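Local coordinates for TIR protein (PDB 3H16), which is a bacterial protein of the TIR family, built on the parallel-sheet alpha/beta fold of that domain, at residues B[30-35]-B[54-59]. Sequence-based numbering, arbitrary orientation.
Sequences EDKADF and DFSLRP
Lys32 and Ser56 meet where the helix of a beta-alpha-beta unit of the TIR fold lies against its second strand: strand 21-28 leads into helix 32-45, which returns the chain to strand 50-57, at the outer edge of the parallel sheet within this chain. The first turn of the helix thus faces the end of the second strand, with the CA atoms of Lys32 and Ser56 7.0 Å apart.

The polar component is an approach rather than a bond, and illustrates how a lysine can lie beside one residue while its charge is paired with another. Lys32 carries CG anti to its own N (chi1 173°) and bends at chi3 (-86°), its end running beside the Ser56 hydroxyl; how closely is doubtful, because CE sits too near OG in the model. NZ lies 3.1 Å from Ser56 OG, but the geometry does not make a hydrogen bond. The ammonium is instead claimed by a salt bridge to Asp53, on the same strand, while Asp54 OD2 stays 6.4 Å from NZ and could add at most a long-range attraction. Both Lys32 and Ser56 also touch His27 of the neighbouring strand 21-28.

A looser contact involves Glu30, whose carboxylate is salt-bridged to Lys88. Glu30 OE1 and Leu57 O, neither a donor, only come near, at 4.4 Å.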
ATOM      1  N   GLU B  30      -2.002  18.247  20.883  1.00 34.63           N
ATOM      2  CA  GLU B  30      -0.618  18.231  21.324  1.00 33.95           C
ATOM      3  C   GLU B  30       0.379  18.027  20.183  1.00 35.11           C
ATOM      4  O   GLU B  30       1.529  18.436  20.288  1.00 35.99           O
ATOM      5  CB  GLU B  30      -0.430  17.140  22.383  1.00 33.57           C
ATOM      6  CG  GLU B  30      -1.360  17.293  23.587  1.00 32.87           C
ATOM      7  CD  GLU B  30      -2.593  16.409  23.504  1.00 33.59           C
ATOM      8  OE1 GLU B  30      -3.216  16.324  22.425  1.00 29.21           O
ATOM      9  OE2 GLU B  30      -2.949  15.800  24.532  1.00 35.88           O
ATOM     10  N   ASP B  31      -0.052  17.400  19.092  1.00 34.86           N
ATOM     11  CA  ASP B  31       0.849  17.164  17.969  1.00 35.61           C
ATOM     12  C   ASP B  31       0.797  18.227  16.882  1.00 36.22           C
ATOM     13  O   ASP B  31       1.560  18.148  15.923  1.00 35.68           O
ATOM     14  CB  ASP B  31       0.588  15.796  17.326  1.00 32.13           C
ATOM     15  CG  ASP B  31       0.939  14.648  18.247  1.00 32.33           C
ATOM     16  OD1 ASP B  31       2.002  14.707  18.906  1.00 33.79           O
ATOM     17  OD2 ASP B  31       0.159  13.677  18.308  1.00 28.88           O
ATOM     18  N   LYS B  32      -0.088  19.212  17.019  1.00 37.28           N
ATOM     19  CA  LYS B  32      -0.189  20.266  16.009  1.00 40.54           C
ATOM     20  C   LYS B  32       1.091  21.077  15.917  1.00 44.07           C
ATOM     21  O   LYS B  32       1.708  21.174  14.853  1.00 42.52           O
ATOM     22  CB  LYS B  32      -1.342  21.230  16.301  1.00 38.37           C
ATOM     23  CG  LYS B  32      -1.348  22.428  15.347  1.00 36.97           C
ATOM     24  CD  LYS B  32      -2.430  23.450  15.664  1.00 37.76           C
ATOM     25  CE  LYS B  32      -3.762  23.094  15.020  1.00 38.76           C
ATOM     26  NZ  LYS B  32      -4.787  24.162  15.208  1.00 38.13           N
ATOM     27  N   ALA B  33       1.475  21.661  17.042  1.00 52.17           N
ATOM     28  CA  ALA B  33       2.664  22.491  17.120  1.00 60.81           C
ATOM     29  C   ALA B  33       3.858  21.942  16.356  1.00 65.19           C
ATOM     30  O   ALA B  33       4.280  22.523  15.361  1.00 64.84           O
ATOM     31  CB  ALA B  33       3.045  22.706  18.583  1.00 64.09           C
ATOM     32  N   ASP B  34       4.383  20.814  16.816  1.00 68.19           N
ATOM     33  CA  ASP B  34       5.567  20.206  16.218  1.00 73.95           C
ATOM     34  C   ASP B  34       5.428  19.417  14.916  1.00 68.67           C
ATOM     35  O   ASP B  34       5.893  19.864  13.864  1.00 74.63           O
ATOM     36  CB  ASP B  34       6.254  19.319  17.259  1.00 86.39           C
ATOM     37  CG  ASP B  34       5.356  18.195  17.743  1.00 94.93           C
ATOM     38  OD1 ASP B  34       4.209  18.482  18.147  1.00102.72           O
ATOM     39  OD2 ASP B  34       5.796  17.026  17.720  1.00 98.50           O
ATOM     40  N   PHE B  35       4.794  18.249  14.990  1.00 59.45           N
ATOM     41  CA  PHE B  35       4.655  17.356  13.837  1.00 44.64           C
ATOM     42  C   PHE B  35       3.757  17.783  12.683  1.00 39.99           C
ATOM     43  O   PHE B  35       4.224  18.012  11.568  1.00 38.65           O
ATOM     44  CB  PHE B  35       4.206  15.968  14.312  1.00 35.27           C
ATOM     45  CG  PHE B  35       4.226  14.920  13.234  1.00 28.39           C
ATOM     46  CD1 PHE B  35       5.426  14.525  12.651  1.00 25.80           C
ATOM     47  CD2 PHE B  35       3.044  14.335  12.794  1.00 27.35           C
ATOM     48  CE1 PHE B  35       5.449  13.565  11.643  1.00 25.85           C
ATOM     49  CE2 PHE B  35       3.057  13.372  11.786  1.00 26.38           C
ATOM     50  CZ  PHE B  35       4.268  12.988  11.209  1.00 25.55           C
ATOM     51  N   ASP B  54      -8.629  23.277  11.861  1.00 37.04           N
ATOM     52  CA  ASP B  54      -9.888  22.964  12.531  1.00 40.07           C
ATOM     53  C   ASP B  54     -10.049  21.465  12.671  1.00 39.71           C
ATOM     54  O   ASP B  54     -11.164  20.939  12.596  1.00 41.85           O
ATOM     55  CB  ASP B  54     -11.084  23.523  11.748  1.00 46.32           C
ATOM     56  CG  ASP B  54     -11.346  25.000  12.034  1.00 49.08           C
ATOM     57  OD1 ASP B  54     -12.388  25.502  11.570  1.00 51.65           O
ATOM     58  OD2 ASP B  54     -10.525  25.659  12.716  1.00 49.32           O
ATOM     59  N   PHE B  55      -8.933  20.777  12.871  1.00 37.00           N
ATOM     60  CA  PHE B  55      -8.960  19.334  13.005  1.00 34.28           C
ATOM     61  C   PHE B  55      -8.155  18.825  14.192  1.00 33.92           C
ATOM     62  O   PHE B  55      -7.855  17.629  14.277  1.00 35.67           O
ATOM     63  CB  PHE B  55      -8.473  18.690  11.712  1.00 32.24           C
ATOM     64  CG  PHE B  55      -9.416  18.876  10.560  1.00 30.22           C
ATOM     65  CD1 PHE B  55     -10.561  18.093  10.447  1.00 29.47           C
ATOM     66  CD2 PHE B  55      -9.176  19.854   9.596  1.00 30.01           C
ATOM     67  CE1 PHE B  55     -11.455  18.278   9.394  1.00 28.63           C
ATOM     68  CE2 PHE B  55     -10.071  20.051   8.532  1.00 28.75           C
ATOM     69  CZ  PHE B  55     -11.208  19.261   8.435  1.00 29.70           C
ATOM     70  N   SER B  56      -7.809  19.731  15.105  1.00 31.45           N
ATOM     71  CA  SER B  56      -7.081  19.352  16.314  1.00 30.41           C
ATOM     72  C   SER B  56      -8.121  18.705  17.217  1.00 28.51           C
ATOM     73  O   SER B  56      -9.257  19.167  17.289  1.00 25.70           O
ATOM     74  CB  SER B  56      -6.508  20.577  17.009  1.00 31.91           C
ATOM     75  OG  SER B  56      -5.754  21.349  16.101  1.00 39.67           O
ATOM     76  N   LEU B  57      -7.744  17.637  17.904  1.00 26.66           N
ATOM     77  CA  LEU B  57      -8.691  16.962  18.768  1.00 25.76           C
ATOM     78  C   LEU B  57      -8.360  17.052  20.260  1.00 26.80           C
ATOM     79  O   LEU B  57      -7.190  17.132  20.659  1.00 23.43           O
ATOM     80  CB  LEU B  57      -8.811  15.507  18.319  1.00 26.94           C
ATOM     81  CG  LEU B  57      -9.289  15.385  16.861  1.00 28.53           C
ATOM     82  CD1 LEU B  57      -9.099  13.964  16.364  1.00 28.45           C
ATOM     83  CD2 LEU B  57     -10.751  15.803  16.758  1.00 28.95           C
ATOM     84  N   ARG B  58      -9.417  17.050  21.069  1.00 29.71           N
ATOM     85  CA  ARG B  58      -9.328  17.117  22.527  1.00 33.33           C
ATOM     86  C   ARG B  58     -10.282  16.069  23.112  1.00 31.38           C
ATOM     87  O   ARG B  58     -11.304  15.749  22.502  1.00 28.83           O
ATOM     88  CB  ARG B  58      -9.712  18.516  23.002  1.00 40.45           C
ATOM     89  CG  ARG B  58      -8.884  19.611  22.344  1.00 52.29           C
ATOM     90  CD  ARG B  58      -9.336  20.998  22.762  1.00 61.47           C
ATOM     91  NE  ARG B  58     -10.720  21.264  22.390  1.00 70.64           N
ATOM     92  CZ  ARG B  58     -11.357  22.396  22.671  1.00 77.03           C
ATOM     93  NH1 ARG B  58     -10.733  23.367  23.328  1.00 79.13           N
ATOM     94  NH2 ARG B  58     -12.619  22.560  22.294  1.00 81.47           N
ATOM     95  N   PRO B  59      -9.967  15.533  24.310  1.00 31.34           N
ATOM     96  CA  PRO B  59     -10.818  14.518  24.940  1.00 31.31           C
ATOM     97  C   PRO B  59     -12.268  14.930  24.857  1.00 32.96           C
ATOM     98  O   PRO B  59     -12.598  16.063  25.176  1.00 32.63           O
ATOM     99  CB  PRO B  59     -10.321  14.488  26.384  1.00 30.58           C
ATOM    100  CG  PRO B  59      -8.889  14.896  26.266  1.00 30.21           C
ATOM    101  CD  PRO B  59      -8.967  16.032  25.270  1.00 30.39           C
TER